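Putative aspartyl-tRNA synthetase (Leishmania major, PDB 6OD8) probably charges tRNA(Asp) with L-aspartate at the expense of ATP, releasing AMP and diphosphate, as a class II aminoacyl-tRNA synthetase. Local coordinates at residues 226-230 / 341-345; 327-332 / 472-476; 363-367 / 395-400. All coordinates share one frame; numbering follows the deposited sequence.

All three contacts lie in the class II synthetase catalytic domain. Contacts 1 and 2 share helix 325-342. In contact 2 the helix packs on strand 472-477 of the large sheet; in contact 1 its far end and the following turn meet helix 215-237. Their centres are 19 Å apart, with nearest atoms about 10 Å apart. Contact 3 joins two loops beside strand 400-403, two strands from 472-477 in the same sheet, its centre 14 Å from that of contact 2. These two touch where Met399 SD packs on Glu332 O at 3.3 Å. One 1,2-ethanediol, probably from the crystallisation liquor, bridges them, bonded to Asp329 O and Ser397 OG.

Contact 1. Residues 226-230 / 341-345; sequences RVCQY and RLATH
Tyr230, His345 and Leu342 carry most of this contact between helix 215-237 and the end region of helix 325-342. In the class II synthetase fold, helix 215-237 and the strand after it form motif 1, the dimer-interface element. Accordingly, Cys228 and Gln229 pack on Glu242 and Ile236 of the second subunit. His345 ends a type I turn from Leu342 and is the N-cap of helix 346-353.

Tyr230 has the largest buried surface. Arg341 CB sits over one face of its ring, 3.6 Å from the centroid and 16° off the normal, a CH-pi contact. The extended Arg341 chain runs on across that face, with CD 3.8 Å from Tyr230 CD1. Its guanidinium then leads away and bonds Tyr337 O. Tyr230 OH lies 2.6 Å from His345 NE2, a short hydrogen bond in which either group could be the donor. The two rings meet rim to rim, their planes 25° apart.

His345 is covered on both faces. Thr344 OG1 lies over one. Arg226 CG lies over the other, 4.0 Å from the ring centroid. The Arg226 guanidinium is only 19° from parallel to the imidazole, and its NE comes within 3.3 Å of His345 CE1. This nearby positive charge would probably disfavour protonation of the imidazole.

Leu342 packs on the first residues of segment 226-230. Its CD2 touches Arg226 CB at 3.8 Å and its CD1 touches Val227 CG2 at 3.9 Å. Helix 530-538, which belongs to motif 3, closes this apolar corner with Leu530, Val533 and Tyr537. The bend of Arg226 at its second torsion turns its guanidinium toward Gln229 of its own helix, where NH1 meets an in-plane lone pair of Gln229 OE1 at 2.9 Å.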
loop_
_atom_site.group_PDB
_atom_site.type_symbol
_atom_site.label_atom_id
_atom_site.label_comp_id
_atom_site.label_asym_id
_atom_site.label_seq_id
_atom_site.Cartn_x
_atom_site.Cartn_y
_atom_site.Cartn_z
ATOM N N ARG A 226 -8.967 1.429 -6.950
ATOM C CA ARG A 226 -8.319 1.813 -8.206
ATOM C C ARG A 226 -7.436 3.046 -8.030
ATOM O O ARG A 226 -6.373 3.137 -8.656
ATOM C CB ARG A 226 -9.354 2.082 -9.310
ATOM C CG ARG A 226 -10.179 0.888 -9.741
ATOM C CD ARG A 226 -9.323 -0.327 -10.196
ATOM N NE ARG A 226 -10.177 -1.345 -10.804
ATOM C CZ ARG A 226 -9.754 -2.518 -11.275
ATOM N NH1 ARG A 226 -8.469 -2.850 -11.207
ATOM N NH2 ARG A 226 -10.624 -3.374 -11.806
ATOM N N VAL A 227 -7.845 4.004 -7.186
ATOM C CA VAL A 227 -6.974 5.170 -6.940
ATOM C C VAL A 227 -5.620 4.722 -6.387
ATOM O O VAL A 227 -4.559 5.166 -6.858
ATOM C CB VAL A 227 -7.641 6.190 -5.992
ATOM C CG1 VAL A 227 -6.615 7.287 -5.603
ATOM C CG2 VAL A 227 -8.889 6.815 -6.629
ATOM N N CYS A 228 -5.631 3.865 -5.350
ATOM C CA CYS A 228 -4.372 3.315 -4.829
ATOM C C CYS A 228 -3.577 2.613 -5.923
ATOM O O CYS A 228 -2.364 2.808 -6.059
ATOM C CB CYS A 228 -4.652 2.329 -3.679
ATOM S SG CYS A 228 -5.302 3.118 -2.183
ATOM N N GLN A 229 -4.248 1.754 -6.692
ATOM C CA GLN A 229 -3.579 1.011 -7.756
ATOM C C GLN A 229 -2.871 1.929 -8.751
ATOM O O GLN A 229 -1.703 1.700 -9.108
ATOM C CB GLN A 229 -4.609 0.156 -8.474
ATOM C CG GLN A 229 -4.055 -0.582 -9.650
ATOM C CD GLN A 229 -5.130 -1.400 -10.349
ATOM O OE1 GLN A 229 -6.195 -1.661 -9.780
ATOM N NE2 GLN A 229 -4.862 -1.792 -11.588
ATOM N N TYR A 230 -3.578 2.954 -9.252
ATOM C CA TYR A 230 -2.983 3.814 -10.275
ATOM C C TYR A 230 -1.954 4.766 -9.677
ATOM O O TYR A 230 -0.948 5.075 -10.327
ATOM C CB TYR A 230 -4.085 4.582 -11.017
ATOM C CG TYR A 230 -5.065 3.647 -11.695
ATOM C CD1 TYR A 230 -4.611 2.496 -12.346
ATOM C CD2 TYR A 230 -6.444 3.911 -11.691
ATOM C CE1 TYR A 230 -5.497 1.628 -12.967
ATOM C CE2 TYR A 230 -7.332 3.052 -12.332
ATOM C CZ TYR A 230 -6.848 1.916 -12.958
ATOM O OH TYR A 230 -7.707 1.052 -13.584
ATOM N N ARG A 341 -7.358 7.047 -16.019
ATOM C CA ARG A 341 -7.712 5.643 -15.836
ATOM C C ARG A 341 -9.012 5.479 -15.045
ATOM O O ARG A 341 -9.808 4.577 -15.340
ATOM C CB ARG A 341 -6.538 4.917 -15.174
ATOM C CG ARG A 341 -5.493 4.597 -16.245
ATOM C CD ARG A 341 -4.147 4.197 -15.725
ATOM N NE ARG A 341 -3.234 4.026 -16.862
ATOM C CZ ARG A 341 -2.743 5.022 -17.601
ATOM N NH1 ARG A 341 -3.060 6.291 -17.335
ATOM N NH2 ARG A 341 -1.938 4.749 -18.623
ATOM N N LEU A 342 -9.266 6.349 -14.063
ATOM C CA LEU A 342 -10.543 6.279 -13.353
ATOM C C LEU A 342 -11.708 6.466 -14.305
ATOM O O LEU A 342 -12.765 5.848 -14.127
ATOM C CB LEU A 342 -10.611 7.315 -12.234
ATOM C CG LEU A 342 -9.755 7.088 -10.971
ATOM C CD1 LEU A 342 -9.979 8.272 -10.036
ATOM C CD2 LEU A 342 -10.035 5.723 -10.248
ATOM N N ALA A 343 -11.526 7.297 -15.329
ATOM C CA ALA A 343 -12.600 7.571 -16.280
ATOM C C ALA A 343 -13.017 6.333 -17.065
ATOM O O ALA A 343 -14.146 6.304 -17.564
ATOM C CB ALA A 343 -12.193 8.695 -17.242
ATOM N N THR A 344 -12.153 5.312 -17.169
ATOM C CA THR A 344 -12.506 4.081 -17.875
ATOM C C THR A 344 -13.407 3.158 -17.067
ATOM O O THR A 344 -13.986 2.239 -17.644
ATOM C CB THR A 344 -11.262 3.275 -18.288
ATOM O OG1 THR A 344 -10.658 2.662 -17.138
ATOM C CG2 THR A 344 -10.259 4.170 -19.030
ATOM N N HIS A 345 -13.564 3.390 -15.768
ATOM C CA HIS A 345 -14.382 2.503 -14.942
ATOM C C HIS A 345 -15.824 3.003 -14.931
ATOM O O HIS A 345 -16.375 3.437 -13.920
ATOM C CB HIS A 345 -13.780 2.380 -13.547
ATOM C CG HIS A 345 -12.431 1.726 -13.547
ATOM N ND1 HIS A 345 -12.263 0.369 -13.696
ATOM C CD2 HIS A 345 -11.182 2.247 -13.435
ATOM C CE1 HIS A 345 -10.975 0.077 -13.677
ATOM N NE2 HIS A 345 -10.297 1.198 -13.514
#

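Contact 2. Residues 327-332 / 472-476; sequences VLDVAE and SYDMF. With EDO (1,2-ethanediol), chain H.
Val327 CG1 opens the contact, 4.0 Å from Tyr473 OH. Here helix 325-342 lies on one face of the large, mostly antiparallel sheet of the class II synthetase fold. The helix segment and strand segment 472-476 run nearly parallel, their axes 10.5 Å apart and 13° from aligned.

Leu328 comes next. Its CD1 stands squarely above the Tyr473 ring, 3.7 Å from the centroid and 7° off the normal, a well-centred CH-pi contact. Its CB adds a touch at 3.9 Å to Tyr473 CE2, so the leucine spans much of one ring face. Tyr473 points at the helix. With CG between its backbone N and carbonyl carbon (chi1 67°), the ring turns one face to Leu328. Leu328 also packs on Ile447 of the neighbouring strand.

Asp329 points away from the strand. Its carboxylate makes a salt bridge to Arg401, and also bonds Tyr68 OH of the second subunit. Its backbone O accepts a bond from the ethanediol O2 at 3.1 Å.

Ala331 is directed at the sheet and touches two strand side chains. Its CB lies 3.4 Å from Tyr473 OH and 3.6 Å from Met475 CE. Phe526 of strand 523-529 packs on both Ala331 and Tyr473.

Glu332 touches only with its aliphatic part: CG is 3.8 Å from Met475 CE. Its carboxylate turns elsewhere, to a salt bridge with Arg401.

Along the strand, Tyr473 and Met475 face the helix, while Asp474 between them faces the other way, to Arg456 and Ser484. Apart from the Tyr473 hydroxyl, which meets Ala331 and Val327 carbons, the touching atoms are apolar. The surface is held by van der Waals and CH-pi contacts, and Asp329 and Glu332 both form their salt bridges with Arg401 away from it.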
loop_
_atom_site.group_PDB
_atom_site.type_symbol
_atom_site.label_atom_id
_atom_site.label_comp_id
_atom_site.label_asym_id
_atom_site.label_seq_id
_atom_site.Cartn_x
_atom_site.Cartn_y
_atom_site.Cartn_z
ATOM N N VAL A 327 8.972 18.546 -8.800
ATOM C CA VAL A 327 7.974 17.876 -7.962
ATOM C C VAL A 327 6.575 18.089 -8.518
ATOM O O VAL A 327 5.774 17.151 -8.633
ATOM C CB VAL A 327 8.058 18.388 -6.514
ATOM C CG1 VAL A 327 6.956 17.714 -5.661
ATOM C CG2 VAL A 327 9.445 18.133 -5.935
ATOM N N LEU A 328 6.254 19.338 -8.851
ATOM C CA LEU A 328 4.954 19.660 -9.403
ATOM C C LEU A 328 4.732 18.962 -10.742
ATOM O O LEU A 328 3.618 18.509 -11.034
ATOM C CB LEU A 328 4.848 21.193 -9.531
ATOM C CG LEU A 328 3.601 21.739 -10.199
ATOM C CD1 LEU A 328 2.370 21.296 -9.393
ATOM C CD2 LEU A 328 3.714 23.272 -10.270
ATOM N N ASP A 329 5.783 18.849 -11.561
ATOM C CA ASP A 329 5.683 18.093 -12.808
ATOM C C ASP A 329 5.234 16.655 -12.543
ATOM O O ASP A 329 4.353 16.127 -13.238
ATOM C CB ASP A 329 7.033 18.091 -13.542
ATOM C CG ASP A 329 7.390 19.430 -14.178
ATOM O OD1 ASP A 329 6.543 20.346 -14.241
ATOM O OD2 ASP A 329 8.561 19.567 -14.612
ATOM N N VAL A 330 5.846 15.996 -11.550
ATOM C CA VAL A 330 5.477 14.617 -11.221
ATOM C C VAL A 330 4.051 14.556 -10.693
ATOM O O VAL A 330 3.261 13.707 -11.103
ATOM C CB VAL A 330 6.485 14.017 -10.220
ATOM C CG1 VAL A 330 5.934 12.764 -9.536
ATOM C CG2 VAL A 330 7.802 13.683 -10.972
ATOM N N ALA A 331 3.702 15.468 -9.784
ATOM C CA ALA A 331 2.369 15.470 -9.177
ATOM C C ALA A 331 1.275 15.649 -10.226
ATOM O O ALA A 331 0.232 14.991 -10.163
ATOM C CB ALA A 331 2.296 16.580 -8.123
ATOM N N GLU A 332 1.487 16.549 -11.196
ATOM C CA GLU A 332 0.473 16.754 -12.230
ATOM C C GLU A 332 0.358 15.541 -13.142
ATOM O O GLU A 332 -0.751 15.163 -13.554
ATOM C CB GLU A 332 0.800 17.995 -13.063
ATOM C CG GLU A 332 0.550 19.300 -12.342
ATOM C CD GLU A 332 1.016 20.500 -13.152
ATOM O OE1 GLU A 332 1.754 20.292 -14.140
ATOM O OE2 GLU A 332 0.649 21.647 -12.808
ATOM N N SER A 472 6.547 26.428 -2.962
ATOM C CA SER A 472 5.490 25.493 -2.579
ATOM C C SER A 472 4.240 25.764 -3.407
ATOM O O SER A 472 4.092 26.834 -3.992
ATOM C CB SER A 472 5.161 25.621 -1.091
ATOM O OG SER A 472 4.555 26.869 -0.825
ATOM N N TYR A 473 3.330 24.789 -3.434
ATOM C CA TYR A 473 2.073 24.956 -4.162
ATOM C C TYR A 473 0.985 24.147 -3.462
ATOM O O TYR A 473 1.262 23.218 -2.698
ATOM C CB TYR A 473 2.208 24.513 -5.638
ATOM C CG TYR A 473 2.443 23.026 -5.726
ATOM C CD1 TYR A 473 1.370 22.124 -5.715
ATOM C CD2 TYR A 473 3.735 22.513 -5.751
ATOM C CE1 TYR A 473 1.581 20.743 -5.732
ATOM C CE2 TYR A 473 3.965 21.132 -5.779
ATOM C CZ TYR A 473 2.889 20.257 -5.767
ATOM O OH TYR A 473 3.126 18.901 -5.783
ATOM N N ASP A 474 -0.267 24.490 -3.764
ATOM C CA ASP A 474 -1.421 23.677 -3.403
ATOM C C ASP A 474 -2.142 23.268 -4.681
ATOM O O ASP A 474 -2.193 24.037 -5.644
ATOM C CB ASP A 474 -2.425 24.442 -2.523
ATOM C CG ASP A 474 -2.129 24.345 -1.032
ATOM O OD1 ASP A 474 -1.044 23.863 -0.643
ATOM O OD2 ASP A 474 -3.007 24.780 -0.249
ATOM N N MET A 475 -2.718 22.071 -4.669
ATOM C CA MET A 475 -3.646 21.619 -5.696
ATOM C C MET A 475 -5.067 21.578 -5.164
ATOM O O MET A 475 -5.312 21.202 -4.016
ATOM C CB MET A 475 -3.314 20.215 -6.210
ATOM C CG MET A 475 -1.945 20.083 -6.793
ATOM S SD MET A 475 -1.647 18.376 -7.334
ATOM C CE MET A 475 -0.559 18.681 -8.726
ATOM N N PHE A 476 -6.011 21.891 -6.046
ATOM C CA PHE A 476 -7.417 21.981 -5.696
ATOM C C PHE A 476 -8.238 21.117 -6.647
ATOM O O PHE A 476 -8.005 21.111 -7.863
ATOM C CB PHE A 476 -7.914 23.441 -5.753
ATOM C CG PHE A 476 -7.198 24.366 -4.791
ATOM C CD1 PHE A 476 -7.721 24.608 -3.527
ATOM C CD2 PHE A 476 -6.005 24.983 -5.150
ATOM C CE1 PHE A 476 -7.061 25.436 -2.629
ATOM C CE2 PHE A 476 -5.334 25.817 -4.254
ATOM C CZ PHE A 476 -5.870 26.063 -2.997
HETATM C C1 EDO H . 2.026 17.738 -16.304
HETATM O O1 EDO H . 2.029 16.795 -17.389
HETATM C C2 EDO H . 3.423 18.275 -16.028
HETATM O O2 EDO H . 4.376 17.210 -16.116
#

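Contact 3. Residues 363-367 / 395-400; sequences WKLTP and MDSRML. With EDO (1,2-ethanediol), chain H.
Arg398 holds its guanidinium between Pro367 and Lys364. Pro367 CD lies over one face, 3.6 Å from NE. Lys364 CD lies over the opposite face, 3.5 Å from NH2. The edge of the guanidinium is used for bonding. Its NE donates to Leu365 O at 2.7 Å, nearly along the C=O axis though with a bent N-H angle of 139°. Its NH1 donates to Met395 O at 2.8 Å, within its own loop. The bend at the third torsion (chi3 -63°) helps bring the head group to Leu365 O; both carbonyls lie close to its plane. The two bonds and two flanks fix the rotation of the group.

Lys364 runs extended across the other loop, passing Ser397 O with its methylenes. Its NZ bonds Asp396 O at 2.9 Å, the donor tilted from the carbonyl plane. A water joins NZ to Asp396 OD1, weakly on the aspartate side. The Asp396 carboxylate nearby probably eases the closeness of the two positive groups.

One backbone hydrogen bond joins the loops, Leu365 N to Arg398 O at 2.9 Å, and Lys364 CA-H approaches the same oxygen. A second water links Trp363 O to Leu400 N. Leu365 CD1 packs on Leu400 CB at 3.7 Å. Met399 SD approaches the edge of the indole, a Met-aromatic contact, while Trp363 NE1 bonds Asn336 of helix 325-342.

Thr366 N-caps helix 367-373, and segment 395-400 belongs to the connection between the antiparallel strands 391-392 and 400-403. The contact thus ties a helix start to a strand connection toward one edge of the large class II synthetase sheet.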
loop_
_atom_site.group_PDB
_atom_site.type_symbol
_atom_site.label_atom_id
_atom_site.label_comp_id
_atom_site.label_asym_id
_atom_site.label_seq_id
_atom_site.Cartn_x
_atom_site.Cartn_y
_atom_site.Cartn_z
ATOM N N TRP A 363 -10.331 18.081 -15.575
ATOM C CA TRP A 363 -9.042 18.455 -15.009
ATOM C C TRP A 363 -8.111 19.121 -16.020
ATOM O O TRP A 363 -7.047 19.592 -15.625
ATOM C CB TRP A 363 -8.352 17.229 -14.362
ATOM C CG TRP A 363 -7.876 16.132 -15.288
ATOM C CD1 TRP A 363 -6.608 15.938 -15.751
ATOM C CD2 TRP A 363 -8.661 15.054 -15.813
ATOM N NE1 TRP A 363 -6.556 14.810 -16.541
ATOM C CE2 TRP A 363 -7.810 14.268 -16.619
ATOM C CE3 TRP A 363 -10.006 14.692 -15.695
ATOM C CZ2 TRP A 363 -8.256 13.128 -17.285
ATOM C CZ3 TRP A 363 -10.454 13.565 -16.372
ATOM C CH2 TRP A 363 -9.580 12.800 -17.155
ATOM N N LYS A 364 -8.487 19.172 -17.297
ATOM C CA LYS A 364 -7.687 19.774 -18.360
ATOM C C LYS A 364 -8.388 20.995 -18.928
ATOM O O LYS A 364 -9.604 20.967 -19.170
ATOM C CB LYS A 364 -7.451 18.794 -19.520
ATOM C CG LYS A 364 -6.766 17.480 -19.164
ATOM C CD LYS A 364 -6.360 16.738 -20.437
ATOM C CE LYS A 364 -5.763 15.382 -20.120
ATOM N NZ LYS A 364 -5.097 14.788 -21.318
ATOM N N LEU A 365 -7.618 22.047 -19.204
ATOM C CA LEU A 365 -8.110 23.077 -20.113
ATOM C C LEU A 365 -8.208 22.512 -21.529
ATOM O O LEU A 365 -7.424 21.649 -21.928
ATOM C CB LEU A 365 -7.173 24.291 -20.111
ATOM C CG LEU A 365 -7.432 25.442 -19.138
ATOM C CD1 LEU A 365 -7.260 24.969 -17.731
ATOM C CD2 LEU A 365 -6.496 26.632 -19.426
ATOM N N THR A 366 -9.171 23.010 -22.299
ATOM C CA THR A 366 -9.180 22.677 -23.720
ATOM C C THR A 366 -8.082 23.462 -24.437
ATOM O O THR A 366 -7.673 24.531 -23.975
ATOM C CB THR A 366 -10.533 22.985 -24.364
ATOM O OG1 THR A 366 -10.743 24.398 -24.390
ATOM C CG2 THR A 366 -11.674 22.307 -23.604
ATOM N N PRO A 367 -7.557 22.938 -25.550
ATOM C CA PRO A 367 -6.613 23.749 -26.339
ATOM C C PRO A 367 -7.198 25.094 -26.719
ATOM O O PRO A 367 -6.473 26.098 -26.735
ATOM C CB PRO A 367 -6.326 22.866 -27.564
ATOM C CG PRO A 367 -6.580 21.449 -27.061
ATOM C CD PRO A 367 -7.726 21.573 -26.092
ATOM N N MET A 395 0.873 20.793 -23.734
ATOM C CA MET A 395 -0.411 20.712 -24.422
ATOM C C MET A 395 -1.053 19.333 -24.336
ATOM O O MET A 395 -2.163 19.156 -24.852
ATOM C CB MET A 395 -0.250 21.129 -25.881
ATOM C CG MET A 395 0.038 22.620 -26.066
ATOM S SD MET A 395 -1.250 23.652 -25.333
ATOM C CE MET A 395 -2.701 23.074 -26.217
ATOM N N ASP A 396 -0.392 18.361 -23.712
ATOM C CA ASP A 396 -0.974 17.040 -23.507
ATOM C C ASP A 396 -1.844 16.968 -22.247
ATOM O O ASP A 396 -3.002 16.555 -22.322
ATOM C CB ASP A 396 0.133 15.984 -23.461
ATOM C CG ASP A 396 -0.369 14.638 -22.981
ATOM O OD1 ASP A 396 0.100 14.153 -21.928
ATOM O OD2 ASP A 396 -1.258 14.076 -23.649
ATOM N N SER A 397 -1.320 17.359 -21.086
ATOM C CA SER A 397 -2.134 17.310 -19.873
ATOM C C SER A 397 -2.878 18.621 -19.588
ATOM O O SER A 397 -3.926 18.594 -18.930
ATOM C CB SER A 397 -1.277 16.932 -18.660
ATOM O OG SER A 397 -0.274 17.892 -18.384
ATOM N N ARG A 398 -2.350 19.760 -20.037
ATOM C CA ARG A 398 -3.114 21.026 -20.047
ATOM C C ARG A 398 -3.661 21.372 -18.658
ATOM O O ARG A 398 -4.815 21.798 -18.498
ATOM C CB ARG A 398 -4.244 20.969 -21.086
ATOM C CG ARG A 398 -3.753 20.725 -22.522
ATOM C CD ARG A 398 -4.874 20.872 -23.563
ATOM N NE ARG A 398 -5.972 19.906 -23.415
ATOM C CZ ARG A 398 -5.912 18.640 -23.823
ATOM N NH1 ARG A 398 -4.797 18.188 -24.384
ATOM N NH2 ARG A 398 -6.957 17.825 -23.678
ATOM N N MET A 399 -2.817 21.221 -17.643
ATOM C CA MET A 399 -3.235 21.398 -16.257
ATOM C C MET A 399 -2.834 22.779 -15.748
ATOM O O MET A 399 -1.654 23.155 -15.798
ATOM C CB MET A 399 -2.667 20.271 -15.392
ATOM C CG MET A 399 -3.396 18.963 -15.723
ATOM S SD MET A 399 -2.618 17.472 -15.033
ATOM C CE MET A 399 -3.160 17.599 -13.378
ATOM N N LEU A 400 -3.829 23.511 -15.236
ATOM C CA LEU A 400 -3.713 24.946 -14.963
ATOM C C LEU A 400 -2.894 25.253 -13.706
ATOM O O LEU A 400 -3.117 24.670 -12.644
ATOM C CB LEU A 400 -5.113 25.543 -14.817
ATOM C CG LEU A 400 -5.210 27.046 -14.627
ATOM C CD1 LEU A 400 -4.852 27.652 -15.965
ATOM C CD2 LEU A 400 -6.640 27.399 -14.227
HETATM C C1 EDO H . 2.026 17.738 -16.304
HETATM O O1 EDO H . 2.029 16.795 -17.389
HETATM C C2 EDO H . 3.423 18.275 -16.028
HETATM O O2 EDO H . 4.376 17.210 -16.116
HETATM O O HOH W 1 -6.583 22.125 -15.190
HETATM O O HOH W 2 -2.368 13.059 -21.095
#